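Local structure of putative 3-hydroxybutyryl-CoA dehydratase (Rhodopseudomonas palustris, 3HIN) at residues 84-87 against 88-92; 181-185 against 186-190; 210-213 against 214-217. The protein probably acts as a lyase of the enoyl-CoA hydratase/isomerase (crotonase) family, interconverting a 3-hydroxyacyl-CoA and its enoyl-CoA by loss or addition of water. All blocks are in the same frame, centred on the assembly; numbering follows the deposited sequence.

Interaction 1 (84-87 against 88-92); sequences DATE and GLVHS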
ATOM      1  N   ASP A  84      23.400   0.822   2.749  1.00 43.86           N
ATOM      2  CA  ASP A  84      22.745   2.020   2.184  1.00 40.67           C
ATOM      3  C   ASP A  84      21.241   1.730   1.996  1.00 38.87           C
ATOM      4  O   ASP A  84      20.796   0.597   2.178  1.00 37.57           O
ATOM      5  CB  ASP A  84      23.461   2.507   0.918  1.00 40.01           C
ATOM      6  CG  ASP A  84      23.238   1.633  -0.286  1.00 38.59           C
ATOM      7  OD1 ASP A  84      22.265   0.855  -0.326  1.00 36.98           O
ATOM      8  OD2 ASP A  84      24.048   1.727  -1.231  1.00 38.78           O
ATOM      9  N   ALA A  85      20.483   2.771   1.670  1.00 37.89           N
ATOM     10  CA  ALA A  85      19.064   2.691   1.411  1.00 35.96           C
ATOM     11  C   ALA A  85      18.700   1.488   0.526  1.00 35.15           C
ATOM     12  O   ALA A  85      17.829   0.731   0.849  1.00 34.83           O
ATOM     13  CB  ALA A  85      18.616   3.997   0.758  1.00 35.26           C
ATOM     14  N   THR A  86      19.401   1.308  -0.580  1.00 33.96           N
ATOM     15  CA  THR A  86      19.064   0.241  -1.459  1.00 34.69           C
ATOM     16  C   THR A  86      19.351  -1.060  -0.768  1.00 35.26           C
ATOM     17  O   THR A  86      18.535  -1.979  -0.786  1.00 36.24           O
ATOM     18  CB  THR A  86      19.890   0.341  -2.725  1.00 34.12           C
ATOM     19  OG1 THR A  86      19.621   1.605  -3.321  1.00 34.21           O
ATOM     20  CG2 THR A  86      19.591  -0.851  -3.677  1.00 33.30           C
ATOM     21  N   GLU A  87      20.514  -1.154  -0.141  1.00 35.98           N
ATOM     22  CA  GLU A  87      20.862  -2.415   0.506  1.00 37.06           C
ATOM     23  C   GLU A  87      19.843  -2.790   1.567  1.00 36.59           C
ATOM     24  O   GLU A  87      19.428  -3.925   1.638  1.00 38.02           O
ATOM     25  CB  GLU A  87      22.298  -2.407   1.027  1.00 36.51           C
ATOM     26  CG  GLU A  87      23.294  -2.234  -0.120  1.00 39.72           C
ATOM     27  CD  GLU A  87      24.706  -1.887   0.367  1.00 43.56           C
ATOM     28  OE1 GLU A  87      24.837  -1.191   1.448  1.00 39.58           O
ATOM     29  OE2 GLU A  87      25.667  -2.359  -0.341  1.00 44.84           O
ATOM     30  N   GLY A  88      19.426  -1.839   2.382  1.00 36.54           N
ATOM     31  CA  GLY A  88      18.457  -2.162   3.412  1.00 35.96           C
ATOM     32  C   GLY A  88      17.086  -2.559   2.850  1.00 36.28           C
ATOM     33  O   GLY A  88      16.362  -3.307   3.500  1.00 36.38           O
ATOM     34  N   LEU A  89      16.723  -2.041   1.676  1.00 35.02           N
ATOM     35  CA  LEU A  89      15.528  -2.520   0.992  1.00 34.62           C
ATOM     36  C   LEU A  89      15.733  -4.007   0.607  1.00 34.85           C
ATOM     37  O   LEU A  89      14.883  -4.869   0.900  1.00 34.41           O
ATOM     38  CB  LEU A  89      15.240  -1.666  -0.289  1.00 33.60           C
ATOM     39  CG  LEU A  89      14.198  -2.189  -1.313  1.00 32.80           C
ATOM     40  CD1 LEU A  89      12.710  -2.210  -0.725  1.00 29.48           C
ATOM     41  CD2 LEU A  89      14.189  -1.366  -2.614  1.00 35.94           C
ATOM     42  N   VAL A  90      16.852  -4.298  -0.068  1.00 35.63           N
ATOM     43  CA  VAL A  90      17.146  -5.664  -0.464  1.00 34.83           C
ATOM     44  C   VAL A  90      17.171  -6.571   0.765  1.00 33.33           C
ATOM     45  O   VAL A  90      16.648  -7.628   0.735  1.00 34.71           O
ATOM     46  CB  VAL A  90      18.507  -5.739  -1.278  1.00 36.05           C
ATOM     47  CG1 VAL A  90      19.030  -7.226  -1.422  1.00 35.51           C
ATOM     48  CG2 VAL A  90      18.351  -5.016  -2.695  1.00 35.41           C
ATOM     49  N   HIS A  91      17.781  -6.142   1.842  1.00 34.06           N
ATOM     50  CA  HIS A  91      17.900  -6.963   3.045  1.00 35.17           C
ATOM     51  C   HIS A  91      16.546  -7.194   3.715  1.00 34.96           C
ATOM     52  O   HIS A  91      16.237  -8.311   4.120  1.00 35.53           O
ATOM     53  CB  HIS A  91      18.902  -6.344   4.019  1.00 35.82           C
ATOM     54  CG  HIS A  91      19.128  -7.160   5.245  1.00 40.78           C
ATOM     55  ND1 HIS A  91      18.644  -6.791   6.487  1.00 44.08           N
ATOM     56  CD2 HIS A  91      19.734  -8.363   5.416  1.00 42.41           C
ATOM     57  CE1 HIS A  91      18.934  -7.736   7.367  1.00 44.77           C
ATOM     58  NE2 HIS A  91      19.606  -8.694   6.745  1.00 43.37           N
ATOM     59  N   SER A  92      15.736  -6.160   3.866  1.00 34.22           N
ATOM     60  CA  SER A  92      14.370  -6.380   4.354  1.00 32.81           C
ATOM     61  C   SER A  92      13.644  -7.433   3.504  1.00 33.67           C
ATOM     62  O   SER A  92      13.021  -8.344   4.056  1.00 34.44           O
ATOM     63  CB  SER A  92      13.562  -5.044   4.337  1.00 33.88           C
ATOM     64  OG  SER A  92      12.221  -5.281   4.808  1.00 32.23           O
TER
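Asp84 and Gly88 meet where helix 85-103 begins, and a capping box closes its first turn. Gly88 N donates to Asp84 O at 2.8 Å. Just ahead of the helix, the N-cap residue Asp84 uses its carboxylate as well: Glu87 N reaches OD1 of Asp84 at 2.7 Å. The reciprocal half comes from Glu87, whose CG lies beside its own backbone N (chi1 -62°). The extended chain then carries OE1 back to Asp84 N at 2.8 Å, where the donor arrives on the anti side of the carboxylate and a little out of its plane. Two side chains thus serve two backbone N-H groups at the helix start, and a helix dipole would probably favour their negative charge. Further along, Val90 N donates to Thr86 O at 3.0 Å, while a methyl of Val90, CG2, lies 3.6 Å from that same oxygen. One turn further on, the His91 side chain turns to the rest of the fold: its NE2 bonds Asp42 OD1 and its ring meets Trp95. Its backbone stays with the first turn, His91 N donating to Glu87 O at 2.8 Å.

Interaction 2 (181-185 against 186-190); sequences EGVVH and GFSQY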
ATOM      1  N   GLU A 181      -0.905 -10.780  29.875  1.00 38.98           N
ATOM      2  CA  GLU A 181      -1.430  -9.689  29.064  1.00 40.11           C
ATOM      3  C   GLU A 181      -1.581 -10.068  27.585  1.00 40.34           C
ATOM      4  O   GLU A 181      -2.580  -9.741  26.950  1.00 41.17           O
ATOM      5  CB  GLU A 181      -0.516  -8.500  29.173  1.00 40.41           C
ATOM      6  CG  GLU A 181      -0.418  -7.991  30.589  1.00 45.95           C
ATOM      7  CD  GLU A 181       0.562  -6.830  30.700  1.00 52.92           C
ATOM      8  OE1 GLU A 181       1.780  -7.087  30.833  1.00 54.38           O
ATOM      9  OE2 GLU A 181       0.107  -5.661  30.634  1.00 55.43           O
ATOM     10  N   GLY A 182      -0.607 -10.778  27.034  1.00 39.28           N
ATOM     11  CA  GLY A 182      -0.587 -10.945  25.583  1.00 39.08           C
ATOM     12  C   GLY A 182      -1.690 -11.830  25.044  1.00 40.04           C
ATOM     13  O   GLY A 182      -2.240 -11.575  23.968  1.00 37.99           O
ATOM     14  N   VAL A 183      -2.047 -12.881  25.806  1.00 40.38           N
ATOM     15  CA  VAL A 183      -3.097 -13.801  25.332  1.00 39.41           C
ATOM     16  C   VAL A 183      -4.401 -13.009  25.231  1.00 40.33           C
ATOM     17  O   VAL A 183      -5.250 -13.279  24.366  1.00 40.04           O
ATOM     18  CB  VAL A 183      -3.253 -15.074  26.255  1.00 39.87           C
ATOM     19  CG1 VAL A 183      -3.701 -14.714  27.716  1.00 38.91           C
ATOM     20  CG2 VAL A 183      -4.216 -16.065  25.645  1.00 37.06           C
ATOM     21  N   VAL A 184      -4.527 -11.970  26.062  1.00 40.92           N
ATOM     22  CA  VAL A 184      -5.737 -11.166  26.035  1.00 41.60           C
ATOM     23  C   VAL A 184      -5.716 -10.179  24.853  1.00 42.01           C
ATOM     24  O   VAL A 184      -6.772  -9.901  24.244  1.00 42.72           O
ATOM     25  CB  VAL A 184      -5.992 -10.386  27.372  1.00 42.78           C
ATOM     26  CG1 VAL A 184      -7.166  -9.400  27.201  1.00 40.81           C
ATOM     27  CG2 VAL A 184      -6.182 -11.357  28.652  1.00 41.13           C
ATOM     28  N   HIS A 185      -4.539  -9.595  24.554  1.00 41.56           N
ATOM     29  CA  HIS A 185      -4.501  -8.560  23.490  1.00 39.99           C
ATOM     30  C   HIS A 185      -4.354  -9.140  22.116  1.00 39.49           C
ATOM     31  O   HIS A 185      -4.532  -8.401  21.121  1.00 38.62           O
ATOM     32  CB  HIS A 185      -3.404  -7.520  23.691  1.00 41.05           C
ATOM     33  CG  HIS A 185      -3.440  -6.835  25.015  1.00 41.25           C
ATOM     34  ND1 HIS A 185      -4.549  -6.145  25.466  1.00 41.00           N
ATOM     35  CD2 HIS A 185      -2.480  -6.676  25.969  1.00 43.13           C
ATOM     36  CE1 HIS A 185      -4.285  -5.604  26.649  1.00 42.34           C
ATOM     37  NE2 HIS A 185      -3.040  -5.919  26.985  1.00 45.32           N
ATOM     38  N   GLY A 186      -4.028 -10.446  22.037  1.00 37.41           N
ATOM     39  CA  GLY A 186      -4.006 -11.111  20.742  1.00 35.60           C
ATOM     40  C   GLY A 186      -2.656 -11.654  20.309  1.00 34.71           C
ATOM     41  O   GLY A 186      -2.535 -12.124  19.205  1.00 35.07           O
ATOM     42  N   PHE A 187      -1.645 -11.599  21.179  1.00 34.41           N
ATOM     43  CA  PHE A 187      -0.336 -12.033  20.804  1.00 33.43           C
ATOM     44  C   PHE A 187      -0.287 -13.535  20.603  1.00 33.26           C
ATOM     45  O   PHE A 187       0.484 -14.015  19.759  1.00 34.11           O
ATOM     46  CB  PHE A 187       0.711 -11.618  21.826  1.00 33.21           C
ATOM     47  CG  PHE A 187       0.970 -10.116  21.852  1.00 36.37           C
ATOM     48  CD1 PHE A 187       2.066  -9.586  21.194  1.00 36.12           C
ATOM     49  CD2 PHE A 187       0.113  -9.255  22.516  1.00 37.22           C
ATOM     50  CE1 PHE A 187       2.351  -8.216  21.232  1.00 35.23           C
ATOM     51  CE2 PHE A 187       0.383  -7.908  22.575  1.00 38.71           C
ATOM     52  CZ  PHE A 187       1.487  -7.371  21.890  1.00 39.28           C
ATOM     53  N   SER A 188      -1.053 -14.280  21.410  1.00 33.86           N
ATOM     54  CA  SER A 188      -1.057 -15.716  21.289  1.00 32.82           C
ATOM     55  C   SER A 188      -2.456 -16.259  21.423  1.00 32.76           C
ATOM     56  O   SER A 188      -3.297 -15.714  22.157  1.00 34.87           O
ATOM     57  CB  SER A 188      -0.151 -16.376  22.337  1.00 32.83           C
ATOM     58  OG  SER A 188      -0.671 -16.259  23.695  1.00 33.03           O
ATOM     59  N   GLN A 189      -2.734 -17.376  20.803  1.00 32.62           N
ATOM     60  CA  GLN A 189      -4.024 -17.963  21.002  1.00 31.77           C
ATOM     61  C   GLN A 189      -4.014 -18.807  22.236  1.00 32.34           C
ATOM     62  O   GLN A 189      -5.031 -19.088  22.782  1.00 32.51           O
ATOM     63  CB  GLN A 189      -4.407 -18.817  19.826  1.00 20.00           C
ATOM     64  CG  GLN A 189      -4.508 -18.080  18.587  1.00 20.00           C
ATOM     65  CD  GLN A 189      -3.355 -18.309  17.724  1.00 20.00           C
ATOM     66  OE1 GLN A 189      -2.248 -18.378  18.179  1.00 20.00           O
ATOM     67  NE2 GLN A 189      -3.604 -18.439  16.462  1.00 20.00           N
ATOM     68  N   TYR A 190      -2.846 -19.201  22.687  1.00 32.33           N
ATOM     69  CA  TYR A 190      -2.812 -20.007  23.904  1.00 31.89           C
ATOM     70  C   TYR A 190      -1.875 -19.423  24.977  1.00 32.97           C
ATOM     71  O   TYR A 190      -0.820 -18.942  24.659  1.00 32.29           O
ATOM     72  CB  TYR A 190      -2.328 -21.431  23.608  1.00 30.40           C
ATOM     73  CG  TYR A 190      -3.243 -22.231  22.701  1.00 31.89           C
ATOM     74  CD1 TYR A 190      -4.234 -23.073  23.253  1.00 31.83           C
ATOM     75  CD2 TYR A 190      -3.132 -22.166  21.305  1.00 29.66           C
ATOM     76  CE1 TYR A 190      -5.091 -23.814  22.430  1.00 30.82           C
ATOM     77  CE2 TYR A 190      -4.002 -22.926  20.477  1.00 29.02           C
ATOM     78  CZ  TYR A 190      -4.966 -23.705  21.046  1.00 31.20           C
ATOM     79  OH  TYR A 190      -5.847 -24.410  20.247  1.00 30.83           O
TER
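Gly182 and Phe187 form the tight half of this contact, at the point where helix 179-185 ends. One carbonyl oxygen, Gly182 O, takes two N-H groups, from Gly186 N at 2.9 Å and from Phe187 N, also at 2.9 Å. The first comes in close to the carbonyl direction, the second from 38° above the carbonyl plane, so the two donors reach the oxygen from different directions. The bond from Phe187 is the 6-to-1 link familiar from the Schellman motif, but the companion 5-to-2 link is not made, since Gly186 N stands 3.9 Å from Val183 O. Gly186 permits the reversal by adopting a positive phi of 118°.

Directly after the turn, the Phe187 ring lies against glycine backbone. Its CD2 is 3.6 Å from Gly182 CA, and Gly182 O lies in the ring plane at its edge. CB of His185 also meets that edge, 4.0 Å from CE2 of Phe187.

The other half is looser. With CG1 of Val183 held between backbone N and carbonyl carbon (chi1 63°), CG2 is left anti to N and comes to 3.6 Å from Ser188 O, a contact of carbon on oxygen without a bond. Ser188 OG instead donates to Tyr190 O at 2.9 Å, from well above that carbonyl plane, and so ties the turn to the start of the next strand. Gln189, on the exposed side, points away from the helix.

Outward, the Phe187 ring stacks on Tyr139, meets Tyr177 and rests on Met170 of helix 164-173. Gln189 bonds Arg131 N and His129 O, while Tyr190 pairs by backbone with Arg131 and Ala133 and lays its side chain towards helix 197-208, so the turn delivers strand 190-192 to the edge of the six-stranded sheet beside strand 130-134.

Interaction 3 (210-213 against 214-217); sequences QNAP and LTNF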
ATOM      1  N   GLN A 210      -3.852 -34.413  12.017  1.00 35.84           N
ATOM      2  CA  GLN A 210      -4.949 -35.292  11.682  1.00 34.86           C
ATOM      3  C   GLN A 210      -5.824 -34.664  10.590  1.00 34.61           C
ATOM      4  O   GLN A 210      -6.656 -35.354   9.985  1.00 33.48           O
ATOM      5  CB  GLN A 210      -5.819 -35.470  12.904  1.00 35.67           C
ATOM      6  CG  GLN A 210      -5.079 -35.814  14.218  1.00 38.09           C
ATOM      7  CD  GLN A 210      -6.047 -35.992  15.395  1.00 44.11           C
ATOM      8  OE1 GLN A 210      -7.206 -35.571  15.337  1.00 44.66           O
ATOM      9  NE2 GLN A 210      -5.585 -36.657  16.449  1.00 44.97           N
ATOM     10  N   ASN A 211      -5.676 -33.364  10.334  1.00 34.48           N
ATOM     11  CA  ASN A 211      -6.549 -32.671   9.339  1.00 34.84           C
ATOM     12  C   ASN A 211      -6.310 -33.143   7.881  1.00 35.82           C
ATOM     13  O   ASN A 211      -5.202 -33.547   7.534  1.00 34.44           O
ATOM     14  CB  ASN A 211      -6.432 -31.121   9.434  1.00 34.18           C
ATOM     15  CG  ASN A 211      -6.877 -30.593  10.812  1.00 34.59           C
ATOM     16  OD1 ASN A 211      -7.749 -31.174  11.455  1.00 35.11           O
ATOM     17  ND2 ASN A 211      -6.319 -29.492  11.243  1.00 30.70           N
ATOM     18  N   ALA A 212      -7.363 -33.113   7.063  1.00 37.24           N
ATOM     19  CA  ALA A 212      -7.240 -33.317   5.598  1.00 38.39           C
ATOM     20  C   ALA A 212      -6.456 -32.146   4.990  1.00 39.65           C
ATOM     21  O   ALA A 212      -6.539 -31.015   5.470  1.00 40.19           O
ATOM     22  CB  ALA A 212      -8.652 -33.425   4.942  1.00 37.30           C
ATOM     23  N   PRO A 213      -5.681 -32.405   3.937  1.00 40.93           N
ATOM     24  CA  PRO A 213      -4.789 -31.388   3.355  1.00 41.85           C
ATOM     25  C   PRO A 213      -5.551 -30.154   2.874  1.00 42.47           C
ATOM     26  O   PRO A 213      -5.038 -29.018   2.985  1.00 41.27           O
ATOM     27  CB  PRO A 213      -4.165 -32.132   2.154  1.00 42.44           C
ATOM     28  CG  PRO A 213      -4.164 -33.538   2.589  1.00 41.57           C
ATOM     29  CD  PRO A 213      -5.503 -33.711   3.284  1.00 41.38           C
ATOM     30  N   LEU A 214      -6.759 -30.388   2.345  1.00 42.05           N
ATOM     31  CA  LEU A 214      -7.581 -29.304   1.837  1.00 42.11           C
ATOM     32  C   LEU A 214      -8.155 -28.464   2.993  1.00 41.60           C
ATOM     33  O   LEU A 214      -8.596 -27.317   2.793  1.00 41.61           O
ATOM     34  CB  LEU A 214      -8.683 -29.849   0.924  1.00 42.37           C
ATOM     35  CG  LEU A 214      -8.848 -29.179  -0.440  1.00 45.46           C
ATOM     36  CD1 LEU A 214      -7.498 -28.985  -1.156  1.00 48.50           C
ATOM     37  CD2 LEU A 214      -9.790 -29.968  -1.281  1.00 47.38           C
ATOM     38  N   THR A 215      -8.177 -29.019   4.209  1.00 40.15           N
ATOM     39  CA  THR A 215      -8.566 -28.203   5.326  1.00 40.08           C
ATOM     40  C   THR A 215      -7.414 -27.250   5.613  1.00 39.91           C
ATOM     41  O   THR A 215      -7.638 -26.067   5.693  1.00 37.52           O
ATOM     42  CB  THR A 215      -8.953 -29.027   6.567  1.00 40.62           C
ATOM     43  OG1 THR A 215     -10.257 -29.552   6.349  1.00 43.30           O
ATOM     44  CG2 THR A 215      -9.021 -28.119   7.826  1.00 40.51           C
ATOM     45  N   ASN A 216      -6.176 -27.762   5.713  1.00 40.02           N
ATOM     46  CA  ASN A 216      -5.044 -26.862   5.826  1.00 41.20           C
ATOM     47  C   ASN A 216      -5.027 -25.858   4.704  1.00 40.76           C
ATOM     48  O   ASN A 216      -4.789 -24.687   4.953  1.00 40.19           O
ATOM     49  CB  ASN A 216      -3.662 -27.524   5.905  1.00 41.37           C
ATOM     50  CG  ASN A 216      -3.523 -28.399   7.107  1.00 44.84           C
ATOM     51  OD1 ASN A 216      -4.237 -28.239   8.133  1.00 44.79           O
ATOM     52  ND2 ASN A 216      -2.667 -29.402   6.968  1.00 44.80           N
ATOM     53  N   PHE A 217      -5.256 -26.294   3.473  1.00 39.59           N
ATOM     54  CA  PHE A 217      -5.243 -25.290   2.420  1.00 38.15           C
ATOM     55  C   PHE A 217      -6.262 -24.124   2.681  1.00 36.90           C
ATOM     56  O   PHE A 217      -5.914 -22.930   2.579  1.00 36.55           O
ATOM     57  CB  PHE A 217      -5.526 -25.941   1.071  1.00 38.04           C
ATOM     58  CG  PHE A 217      -5.354 -25.003  -0.058  1.00 38.63           C
ATOM     59  CD1 PHE A 217      -4.100 -24.700  -0.510  1.00 40.51           C
ATOM     60  CD2 PHE A 217      -6.450 -24.364  -0.619  1.00 38.13           C
ATOM     61  CE1 PHE A 217      -3.943 -23.795  -1.567  1.00 45.89           C
ATOM     62  CE2 PHE A 217      -6.302 -23.442  -1.674  1.00 38.08           C
ATOM     63  CZ  PHE A 217      -5.049 -23.165  -2.131  1.00 43.06           C
TER
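Asn211 and Asn216 share a first torsion of -62°, each holding CG next to its backbone N, and the result is that the two side chains meet at roughly a right angle across the N-terminus of helix 213-228. Their amide planes are 69° apart. Asn216 OD1 lies 3.8 Å from Asn211 CB and 3.9 Å from Asn211 ND2; no hydrogen bond joins the two side chains, and their closest approach is that of the Asn216 oxygen to the Asn211 CB methylene. Asn211 OD1 has its polar partner elsewhere, in Arg207 NH1 of the preceding helix 197-208.

The motif is a helix start with alanine at the N-cap and proline in the first helical position. Ala212 has no polar side chain with which to cap, and Pro213 has no N-H in need of a cap, a placement for which proline is well suited. No side-chain cap is made within this turn; the backbone oxygen of Ala212 takes two N-H groups. It accepts from Asn216 N at 3.3 Å, the ordinary helical bond, and from Thr215 N at 2.9 Å, a donor 58° above the carbonyl plane. The helical bond is the longer of the two. Thr215 packs its CB 3.3 Å from the same oxygen, and its CG2 reaches 4.3 Å from Asn211 CB.

Around this turn, the segment joins the C-terminal helices of the crotonase-like chain. Leu214 rests on Val244 and Asp248, and Phe217 on Met241, bringing two side chains of the new helix to helix 231-247 and the loop after it. Buried Asn216 leans on Pro108 just before strand 109-113, linking the helix start back to the sheet-bearing part. The following i+4 bond continues the helix: Phe217 N donates to Pro213 O at 2.8 Å.

Overall arrangement
Three helix termini, two starts and one exit, are finished differently according to place. Interactions 1 and 3 are surface helix starts on opposite sides of the chain's centre, about 37 Å apart between centres. Interaction 1 caps with carboxylates, whereas interaction 3 relies on proline and a shared carbonyl. Interaction 2 is a helix exit, partly buried, and there a carbonyl taking two N-H groups, a positive-phi glycine and a packed aromatic ring replace charged side chains. It and interaction 3 sit at either end of one route, since strand 190-192 leads into helix 197-208 and then to residues 210-217. No two contacts touch; even the nearest atoms of interactions 2 and 3 stay about 10 Å apart.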